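Local coordinates for iron binding protein FbpA (Mannheimia haemolytica, PDB 1Q35) that binds ferric iron and probably serves as the periplasmic solute-binding component of a bacterial iron-uptake system, at residues A[3-8]-A[29-34]; A[71-76]-A[234-239]; A[62-67]-A[93-98]. All blocks are in the same frame, centred on the assembly; numbering follows the deposited sequence. Where two conformers were deposited one is given.

How the interactions relate
All three interactions reach one mixed sheet. Interaction 1 pairs strands 3-8 and 29-34, interaction 2 fastens loop 71-76 to the end region of strand 228-236, and interaction 3 packs helix 60-68 against the chain leading into strand 96-108. Interactions 2 and 3, with centres about 8 Å apart, touch: I75 N lies 2.9 Å from D93 O and V234 N 2.9 Å from F96 O, both probable hydrogen bonds. Interaction 1 stands about 15 Å from interaction 2 and about 18 Å from interaction 3, centre to centre. Y142, a ligand of the ferric iron absent from this apo model, lies about 10 Å from S8 and about 11 Å from V63, side chain to side chain; interaction 2 lies away from that site.

Interaction 1 (A[3-8]-A[29-34]); sequences EVNVYS and KVNIIF
E3 and N5 on strand 3-8 share the side-chain amide of N31 on the parallel strand 29-34. N31 ND2 donates to N5 OD1 at 2.9 Å and to E3 OE2 at 3.0 Å, and both acceptors lie close to the N31 amide plane, where the two N-H bonds point. The approaches differ at the receiving end. N5 is met almost straight along its C=O bond, with the two amides nearly coplanar, but the E3 carboxylate is turned 79° from the N31 amide and OE2 is reached from above its plane. N31 CG is anti to its own carbonyl carbon (chi1 -53°), which brings the amide across to its partners. N5 ND2 in turn donates to P51 O, a double role that an asparagine can fill.

The backbones satisfy each other in regular parallel fashion. V4 and S8 donate to K29 O and I33 O, N31 and I33 donate to V4 O and V6 O, and V6 N to N31 O makes the shortest bond, 2.7 Å. N5 and Y7 turn their backbone groups to strand 54-57 instead, which makes 3-8 an inner strand. With helix 16-26 the two strands form a beta-alpha-beta unit. V4, V30 and I32 face that helix, and branched aliphatic residues suit this largely buried layer: V6 CG2 meets V30 CG1 at 3.8 Å and V6 CG1 meets I32 CD1 at 3.9 Å. On the E3 and N5 face, the side chains of Y7 and I33 run side by side, I33 CD1 meeting the ring obliquely, 3.6 Å from Y7 OH. S8 OG bonds to R10 O.

With both N-H groups of N31 engaged and N5 held through oxygen and nitrogen alike, these amides are probably fixed in rotation, and the E3 carboxylate receives one N-H from a neutral amide, which probably eases but does not neutralise its charge.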
loop_
_atom_site.group_PDB
_atom_site.type_symbol
_atom_site.label_atom_id
_atom_site.label_comp_id
_atom_site.label_asym_id
_atom_site.label_seq_id
_atom_site.Cartn_x
_atom_site.Cartn_y
_atom_site.Cartn_z
ATOM N N GLU A 3 9.554 -21.551 16.063
ATOM C CA GLU A 3 9.275 -21.027 14.740
ATOM C C GLU A 3 8.044 -20.129 14.728
ATOM O O GLU A 3 7.299 -20.035 15.709
ATOM C CB GLU A 3 9.082 -22.188 13.761
ATOM C CG GLU A 3 7.852 -23.041 14.056
ATOM C CD GLU A 3 7.794 -24.335 13.268
ATOM O OE1 GLU A 3 6.902 -25.155 13.571
ATOM O OE2 GLU A 3 8.614 -24.544 12.347
ATOM N N VAL A 4 7.846 -19.477 13.588
ATOM C CA VAL A 4 6.672 -18.656 13.338
ATOM C C VAL A 4 6.324 -18.778 11.854
ATOM O O VAL A 4 7.206 -18.741 10.993
ATOM C CB VAL A 4 6.897 -17.183 13.771
ATOM C CG1 VAL A 4 8.000 -16.516 12.953
ATOM C CG2 VAL A 4 5.599 -16.389 13.677
ATOM N N ASN A 5 5.042 -18.957 11.564
ATOM C CA ASN A 5 4.566 -19.210 10.213
ATOM C C ASN A 5 3.965 -17.944 9.623
ATOM O O ASN A 5 2.895 -17.502 10.033
ATOM C CB ASN A 5 3.522 -20.328 10.215
ATOM C CG ASN A 5 4.055 -21.624 10.804
ATOM O OD1 ASN A 5 5.229 -21.959 10.641
ATOM N ND2 ASN A 5 3.189 -22.357 11.496
ATOM N N VAL A 6 4.661 -17.374 8.645
ATOM C CA VAL A 6 4.306 -16.088 8.059
ATOM C C VAL A 6 3.695 -16.293 6.676
ATOM O O VAL A 6 4.229 -17.049 5.868
ATOM C CB VAL A 6 5.562 -15.195 7.948
ATOM C CG1 VAL A 6 5.232 -13.855 7.297
ATOM C CG2 VAL A 6 6.190 -14.997 9.317
ATOM N N TYR A 7 2.569 -15.630 6.423
ATOM C CA TYR A 7 1.979 -15.541 5.095
ATOM C C TYR A 7 2.084 -14.087 4.670
ATOM O O TYR A 7 1.579 -13.209 5.357
ATOM C CB TYR A 7 0.526 -16.010 5.116
ATOM C CG TYR A 7 0.432 -17.509 5.283
ATOM C CD1 TYR A 7 0.698 -18.104 6.510
ATOM C CD2 TYR A 7 0.143 -18.338 4.204
ATOM C CE1 TYR A 7 0.645 -19.476 6.666
ATOM C CE2 TYR A 7 0.089 -19.718 4.354
ATOM C CZ TYR A 7 0.337 -20.275 5.593
ATOM O OH TYR A 7 0.294 -21.643 5.770
ATOM N N SER A 8 2.757 -13.834 3.552
ATOM C CA SER A 8 3.129 -12.476 3.157
ATOM C C SER A 8 2.541 -12.051 1.820
ATOM O O SER A 8 2.776 -12.689 0.799
ATOM C CB SER A 8 4.652 -12.362 3.076
ATOM O OG SER A 8 5.034 -11.047 2.698
ATOM N N LYS A 29 12.935 -19.162 14.047
ATOM C CA LYS A 29 12.887 -19.528 12.634
ATOM C C LYS A 29 11.609 -19.006 11.987
ATOM O O LYS A 29 10.521 -19.207 12.509
ATOM C CB LYS A 29 12.952 -21.056 12.490
ATOM C CG LYS A 29 12.637 -21.613 11.103
ATOM C CD LYS A 29 13.719 -21.279 10.094
ATOM C CE LYS A 29 13.470 -21.988 8.768
ATOM N NZ LYS A 29 14.569 -21.751 7.795
ATOM N N VAL A 30 11.754 -18.353 10.835
ATOM C CA VAL A 30 10.617 -17.887 10.055
ATOM C C VAL A 30 10.364 -18.855 8.913
ATOM O O VAL A 30 11.246 -19.093 8.088
ATOM C CB VAL A 30 10.866 -16.475 9.472
ATOM C CG1 VAL A 30 9.761 -16.080 8.486
ATOM C CG2 VAL A 30 10.974 -15.451 10.587
ATOM N N ASN A 31 9.163 -19.421 8.882
ATOM C CA ASN A 31 8.661 -20.133 7.717
ATOM C C ASN A 31 7.769 -19.171 6.968
ATOM O O ASN A 31 6.857 -18.603 7.553
ATOM C CB ASN A 31 7.860 -21.368 8.129
ATOM C CG ASN A 31 8.624 -22.266 9.072
ATOM O OD1 ASN A 31 9.771 -22.629 8.809
ATOM N ND2 ASN A 31 7.996 -22.624 10.186
ATOM N N ILE A 32 8.033 -18.967 5.685
ATOM C CA ILE A 32 7.289 -17.971 4.926
ATOM C C ILE A 32 6.694 -18.545 3.646
ATOM O O ILE A 32 7.347 -19.292 2.915
ATOM C CB ILE A 32 8.164 -16.724 4.642
ATOM C CG1 ILE A 32 7.320 -15.616 3.989
ATOM C CG2 ILE A 32 9.376 -17.077 3.782
ATOM C CD1 ILE A 32 7.756 -14.226 4.356
ATOM N N ILE A 33 5.429 -18.206 3.420
ATOM C CA ILE A 33 4.714 -18.510 2.195
ATOM C C ILE A 33 4.209 -17.179 1.661
ATOM O O ILE A 33 3.800 -16.306 2.427
ATOM C CB ILE A 33 3.538 -19.476 2.473
ATOM C CG1 ILE A 33 4.075 -20.875 2.789
ATOM C CG2 ILE A 33 2.581 -19.539 1.282
ATOM C CD1 ILE A 33 3.090 -21.775 3.511
ATOM N N PHE A 34 4.255 -17.013 0.349
ATOM C CA PHE A 34 3.800 -15.783 -0.266
ATOM C C PHE A 34 2.376 -15.983 -0.770
ATOM O O PHE A 34 2.082 -16.946 -1.483
ATOM C CB PHE A 34 4.803 -15.345 -1.331
ATOM C CG PHE A 34 6.142 -15.005 -0.744
ATOM C CD1 PHE A 34 6.360 -13.758 -0.172
ATOM C CD2 PHE A 34 7.154 -15.955 -0.679
ATOM C CE1 PHE A 34 7.578 -13.447 0.412
ATOM C CE2 PHE A 34 8.373 -15.651 -0.098
ATOM C CZ PHE A 34 8.586 -14.394 0.450
#

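Interaction 2 (A[71-76]-A[234-239]); sequences LAQKID and VVIAKH
The carbonyl oxygen of L71 is gripped by the chain around the end of strand 228-236: K238 N donates to L71 O at 2.9 Å, and the CA of A237 adds a weaker C-H contact. The K238 donor stands 52° above the L71 carbonyl plane. I236 O is engaged in a similar way, taking a hydrogen bond from Q73 N at 3.1 Å together with a C-H contact from the A72 CA. A third carbonyl, A237 O, receives Q73 NE2 at 2.9 Å, tilted 22° from the carbonyl plane. Q73 CG sits between its backbone N and carbonyl carbon (chi1 61°), which directs the otherwise extended chain along the carbonyls of I236 and A237; its OE1 is taken by K243 NZ, so both ends of the amide are used.

A single beta bridge between A72 and A237 results, at which the loop joining helices 60-68 and 78-83 is fastened to the end of a strand of the mixed sheet. A72 is buried, and its small CB, pointing away overall, still lies 3.8 Å from I236 O, so alanine's size suits the close approach of the backbones. Beyond it the chains diverge, and a water bridges the two backbones, donating to Q73 O and accepting from I236 N.

Apolar contact continues where I75 crosses I236 at about a right angle, CD1 to CD1 at 3.7 Å. Helix 243-254 covers I236 through A246 and I250, and I75 also touches F96. At the exposed side K238 sets its CB 3.6 Å from A72 O; the extended aliphatic chain then carries NZ to a salt bridge with D70.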
loop_
_atom_site.group_PDB
_atom_site.type_symbol
_atom_site.label_atom_id
_atom_site.label_comp_id
_atom_site.label_asym_id
_atom_site.label_seq_id
_atom_site.Cartn_x
_atom_site.Cartn_y
_atom_site.Cartn_z
ATOM N N LEU A 71 -10.965 -13.713 11.584
ATOM C CA LEU A 71 -9.791 -14.545 11.340
ATOM C C LEU A 71 -8.555 -14.048 12.083
ATOM O O LEU A 71 -7.487 -14.633 11.946
ATOM C CB LEU A 71 -9.507 -14.622 9.840
ATOM C CG LEU A 71 -10.648 -15.192 8.999
ATOM C CD1 LEU A 71 -10.330 -15.060 7.525
ATOM C CD2 LEU A 71 -10.915 -16.646 9.361
ATOM N N ALA A 72 -8.708 -12.981 12.867
ATOM C CA ALA A 72 -7.625 -12.419 13.669
ATOM C C ALA A 72 -7.888 -12.655 15.150
ATOM O O ALA A 72 -8.946 -13.162 15.529
ATOM C CB ALA A 72 -7.511 -10.931 13.406
ATOM N N GLN A 73 -6.925 -12.271 15.979
ATOM C CA GLN A 73 -7.123 -12.227 17.428
ATOM C C GLN A 73 -6.522 -10.968 18.035
ATOM O O GLN A 73 -5.633 -10.337 17.453
ATOM C CB GLN A 73 -6.553 -13.475 18.109
ATOM C CG GLN A 73 -5.060 -13.695 17.940
ATOM C CD GLN A 73 -4.577 -14.864 18.783
ATOM O OE1 GLN A 73 -4.689 -14.833 20.012
ATOM N NE2 GLN A 73 -4.077 -15.904 18.136
ATOM N N LYS A 74 -7.012 -10.616 19.219
ATOM C CA LYS A 74 -6.591 -9.416 19.919
ATOM C C LYS A 74 -5.230 -9.602 20.571
ATOM O O LYS A 74 -4.991 -10.598 21.261
ATOM C CB LYS A 74 -7.621 -9.038 20.985
ATOM C CG LYS A 74 -8.981 -8.687 20.413
ATOM C CD LYS A 74 -10.026 -8.497 21.499
ATOM C CE LYS A 74 -9.787 -7.237 22.306
ATOM N NZ LYS A 74 -11.059 -6.704 22.877
ATOM N N ILE A 75 -4.347 -8.633 20.355
ATOM C CA ILE A 75 -3.000 -8.644 20.902
ATOM C C ILE A 75 -2.803 -7.397 21.748
ATOM O O ILE A 75 -2.872 -6.272 21.247
ATOM C CB ILE A 75 -1.951 -8.673 19.770
ATOM C CG1 ILE A 75 -2.184 -9.862 18.829
ATOM C CG2 ILE A 75 -0.541 -8.688 20.351
ATOM C CD1 ILE A 75 -2.017 -11.231 19.475
ATOM N N ASP A 76 -2.560 -7.610 23.036
ATOM C CA ASP A 76 -2.339 -6.535 23.986
ATOM C C ASP A 76 -0.866 -6.566 24.378
ATOM O O ASP A 76 -0.443 -7.405 25.172
ATOM C CB ASP A 76 -3.246 -6.743 25.202
ATOM C CG ASP A 76 -3.120 -5.639 26.239
ATOM O OD1 ASP A 76 -2.525 -4.577 25.948
ATOM O OD2 ASP A 76 -3.605 -5.753 27.386
ATOM N N VAL A 234 -0.059 -5.899 9.757
ATOM C CA VAL A 234 0.036 -7.264 10.222
ATOM C C VAL A 234 -1.136 -7.606 11.121
ATOM O O VAL A 234 -1.649 -6.755 11.856
ATOM C CB VAL A 234 1.385 -7.510 10.933
ATOM C CG1 VAL A 234 1.518 -6.674 12.206
ATOM C CG2 VAL A 234 1.587 -8.976 11.211
ATOM N N VAL A 235 -1.567 -8.858 11.007
ATOM C CA VAL A 235 -2.542 -9.462 11.899
ATOM C C VAL A 235 -1.966 -10.789 12.396
ATOM O O VAL A 235 -1.223 -11.466 11.676
ATOM C CB VAL A 235 -3.914 -9.687 11.226
ATOM C CG1 VAL A 235 -4.425 -8.404 10.600
ATOM C CG2 VAL A 235 -3.851 -10.800 10.201
ATOM N N ILE A 236 -2.296 -11.157 13.630
ATOM C CA ILE A 236 -2.014 -12.494 14.140
ATOM C C ILE A 236 -3.290 -13.316 13.974
ATOM O O ILE A 236 -4.366 -12.909 14.404
ATOM C CB ILE A 236 -1.495 -12.447 15.597
ATOM C CG1 ILE A 236 -0.092 -11.826 15.600
ATOM C CG2 ILE A 236 -1.478 -13.851 16.210
ATOM C CD1 ILE A 236 0.598 -11.771 16.944
ATOM N N ALA A 237 -3.166 -14.451 13.293
ATOM C CA ALA A 237 -4.303 -15.299 12.980
ATOM C C ALA A 237 -4.972 -15.837 14.243
ATOM O O ALA A 237 -4.309 -16.102 15.256
ATOM C CB ALA A 237 -3.867 -16.445 12.088
ATOM N N LYS A 238 -6.285 -16.026 14.159
ATOM C CA LYS A 238 -7.097 -16.441 15.303
ATOM C C LYS A 238 -6.559 -17.706 15.969
ATOM O O LYS A 238 -6.561 -17.816 17.195
ATOM C CB LYS A 238 -8.549 -16.676 14.868
ATOM C CG LYS A 238 -9.478 -17.124 16.002
ATOM C CD LYS A 238 -10.925 -17.178 15.556
ATOM C CE LYS A 238 -11.846 -17.578 16.696
ATOM N NZ LYS A 238 -13.232 -17.829 16.208
ATOM N N HIS A 239 -6.096 -18.653 15.161
ATOM C CA HIS A 239 -5.685 -19.966 15.654
ATOM C C HIS A 239 -4.168 -20.174 15.598
ATOM O O HIS A 239 -3.687 -21.308 15.586
ATOM C CB HIS A 239 -6.437 -21.038 14.870
ATOM C CG HIS A 239 -7.919 -20.975 15.060
ATOM N ND1 HIS A 239 -8.536 -21.412 16.210
ATOM C CD2 HIS A 239 -8.901 -20.492 14.264
ATOM C CE1 HIS A 239 -9.839 -21.217 16.107
ATOM N NE2 HIS A 239 -10.087 -20.663 14.936
HETATM O O HOH W 1 -3.940 -9.482 15.294
#

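Interaction 3 (A[62-67]-A[93-98]); sequences RVMEIV and DQWFGL
V63 and W95 meet at about a right angle, with V63 CG1 pressed against the root of the tryptophan side chain. V63 CG1 lies 3.3 Å from W95 CB and 3.4 Å from W95 CG, a tight fit for carbon atoms, and it approaches the ring obliquely. W95 takes the less common first torsion, CG between its backbone N and carbonyl carbon (chi1 63°), which presents CB and the five-membered ring to V63 and M64.

One turn on, V67 also crosses W95 at about a right angle, but more loosely, its CG2 4.0 Å from W95 CD1. Its other methyl, CG1, reaches 3.6 Å from Q94 OE1. V67 thus uses both methyls, one on Q94 and one on W95, while V63 uses CG1; the short branched chain of valine suits close packing beside the helix.

M64 comes to the same indole by a bent path, folded at chi2 and chi3. Its sulfur makes a Met-aromatic contact, 4.1 Å from the centroid of the five-membered ring of W95 and 42° off the ring normal; the nearest ring atom to SD is W95 NE1, at 3.5 Å. A flexible thioether can adapt to this slanted approach.

Helix 60-68 thus packs one side, carrying V63, M64 and V67, against the chain entering strand 96-108 of the mixed sheet in this solute-binding fold. I231 and V235 of the adjoining strand 228-236 also touch W95, as do L294 and E295 of helix 294-298, so the large indole has neighbours from several elements.

No direct hydrogen bond joins the segments. A water instead donates to V67 O at 3.0 Å and to Q94 OE1 at 3.1 Å, linking the helix backbone to the glutamine amide.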
loop_
_atom_site.group_PDB
_atom_site.type_symbol
_atom_site.label_atom_id
_atom_site.label_comp_id
_atom_site.label_asym_id
_atom_site.label_seq_id
_atom_site.Cartn_x
_atom_site.Cartn_y
_atom_site.Cartn_z
ATOM N N ARG A 62 -7.617 -5.130 2.882
ATOM C CA ARG A 62 -7.334 -6.544 3.140
ATOM C C ARG A 62 -7.303 -6.837 4.638
ATOM O O ARG A 62 -7.823 -7.862 5.091
ATOM C CB ARG A 62 -6.005 -6.967 2.512
ATOM C CG ARG A 62 -5.660 -8.448 2.695
ATOM C CD ARG A 62 -6.518 -9.401 1.883
ATOM N NE ARG A 62 -6.076 -9.482 0.496
ATOM C CZ ARG A 62 -6.711 -10.148 -0.463
ATOM N NH1 ARG A 62 -6.216 -10.152 -1.693
ATOM N NH2 ARG A 62 -7.829 -10.818 -0.209
ATOM N N VAL A 63 -6.685 -5.949 5.406
ATOM C CA VAL A 63 -6.655 -6.082 6.858
ATOM C C VAL A 63 -8.067 -6.205 7.413
ATOM O O VAL A 63 -8.346 -7.098 8.217
ATOM C CB VAL A 63 -5.960 -4.875 7.522
ATOM C CG1 VAL A 63 -6.224 -4.840 9.016
ATOM C CG2 VAL A 63 -4.464 -4.910 7.257
ATOM N N MET A 64 -8.960 -5.323 6.985
ATOM C CA MET A 64 -10.321 -5.325 7.513
ATOM C C MET A 64 -11.128 -6.508 6.985
ATOM O O MET A 64 -11.983 -7.019 7.697
ATOM C CB MET A 64 -11.029 -3.997 7.233
ATOM C CG MET A 64 -10.407 -2.808 7.939
ATOM S SD MET A 64 -10.074 -3.076 9.698
ATOM C CE MET A 64 -11.702 -3.466 10.303
ATOM N N GLU A 65 -10.843 -6.989 5.778
ATOM C CA GLU A 65 -11.459 -8.224 5.289
ATOM C C GLU A 65 -11.161 -9.367 6.262
ATOM O O GLU A 65 -12.054 -10.132 6.637
ATOM C CB GLU A 65 -10.943 -8.588 3.894
ATOM C CG GLU A 65 -11.570 -9.854 3.320
ATOM C CD GLU A 65 -10.893 -10.350 2.055
ATOM O OE1 GLU A 65 -11.289 -11.433 1.562
ATOM O OE2 GLU A 65 -9.970 -9.672 1.548
ATOM N N ILE A 66 -9.902 -9.468 6.673
ATOM C CA ILE A 66 -9.450 -10.529 7.572
ATOM C C ILE A 66 -10.075 -10.372 8.955
ATOM O O ILE A 66 -10.611 -11.330 9.523
ATOM C CB ILE A 66 -7.898 -10.526 7.653
ATOM C CG1 ILE A 66 -7.294 -10.935 6.305
ATOM C CG2 ILE A 66 -7.405 -11.450 8.763
ATOM C CD1 ILE A 66 -5.858 -10.497 6.106
ATOM N N VAL A 67 -10.026 -9.159 9.483
ATOM C CA VAL A 67 -10.517 -8.874 10.823
ATOM C C VAL A 67 -12.042 -9.032 10.895
ATOM O O VAL A 67 -12.556 -9.638 11.842
ATOM C CB VAL A 67 -10.055 -7.472 11.272
ATOM C CG1 VAL A 67 -10.737 -7.039 12.564
ATOM C CG2 VAL A 67 -8.533 -7.462 11.445
ATOM N N ASP A 93 -7.326 -3.744 18.944
ATOM C CA ASP A 93 -6.125 -4.586 19.071
ATOM C C ASP A 93 -6.021 -5.807 18.144
ATOM O O ASP A 93 -5.257 -6.724 18.431
ATOM C CB ASP A 93 -5.951 -5.060 20.525
ATOM C CG ASP A 93 -5.802 -3.920 21.506
ATOM O OD1 ASP A 93 -5.332 -2.824 21.129
ATOM O OD2 ASP A 93 -6.126 -4.047 22.707
ATOM N N GLN A 94 -6.729 -5.810 17.019
ATOM C CA GLN A 94 -6.678 -6.959 16.109
ATOM C C GLN A 94 -5.826 -6.752 14.851
ATOM O O GLN A 94 -5.603 -7.701 14.110
ATOM C CB GLN A 94 -8.087 -7.380 15.702
ATOM C CG GLN A 94 -8.927 -7.923 16.845
ATOM C CD GLN A 94 -10.107 -8.718 16.347
ATOM O OE1 GLN A 94 -11.128 -8.143 15.970
ATOM N NE2 GLN A 94 -9.964 -10.036 16.309
ATOM N N TRP A 95 -5.371 -5.526 14.604
ATOM C CA TRP A 95 -4.472 -5.257 13.479
ATOM C C TRP A 95 -3.538 -4.104 13.812
ATOM O O TRP A 95 -3.858 -3.232 14.614
ATOM C CB TRP A 95 -5.244 -4.992 12.175
ATOM C CG TRP A 95 -6.124 -3.775 12.192
ATOM C CD1 TRP A 95 -7.469 -3.743 12.421
ATOM C CD2 TRP A 95 -5.730 -2.414 11.953
ATOM N NE1 TRP A 95 -7.931 -2.450 12.361
ATOM C CE2 TRP A 95 -6.886 -1.613 12.072
ATOM C CE3 TRP A 95 -4.512 -1.785 11.662
ATOM C CZ2 TRP A 95 -6.862 -0.225 11.911
ATOM C CZ3 TRP A 95 -4.492 -0.402 11.497
ATOM C CH2 TRP A 95 -5.660 0.357 11.626
ATOM N N PHE A 96 -2.384 -4.101 13.150
ATOM C CA PHE A 96 -1.300 -3.173 13.448
ATOM C C PHE A 96 -0.621 -2.708 12.172
ATOM O O PHE A 96 -0.165 -3.512 11.371
ATOM C CB PHE A 96 -0.291 -3.841 14.377
ATOM C CG PHE A 96 -0.920 -4.344 15.631
ATOM C CD1 PHE A 96 -1.435 -5.632 15.692
ATOM C CD2 PHE A 96 -1.097 -3.501 16.713
ATOM C CE1 PHE A 96 -2.082 -6.085 16.832
ATOM C CE2 PHE A 96 -1.733 -3.953 17.859
ATOM C CZ PHE A 96 -2.228 -5.241 17.913
ATOM N N GLY A 97 -0.581 -1.398 11.987
ATOM C CA GLY A 97 0.175 -0.794 10.905
ATOM C C GLY A 97 1.659 -0.796 11.222
ATOM O O GLY A 97 2.063 -0.570 12.362
ATOM N N LEU A 98 2.470 -1.054 10.198
ATOM C CA LEU A 98 3.926 -1.090 10.315
ATOM C C LEU A 98 4.613 0.012 9.503
ATOM O O LEU A 98 5.677 0.484 9.893
ATOM C CB LEU A 98 4.445 -2.457 9.874
ATOM C CG LEU A 98 4.038 -3.626 10.774
ATOM C CD1 LEU A 98 4.445 -4.939 10.132
ATOM C CD2 LEU A 98 4.645 -3.494 12.171
HETATM O O HOH W 2 -13.756 -8.897 14.491
#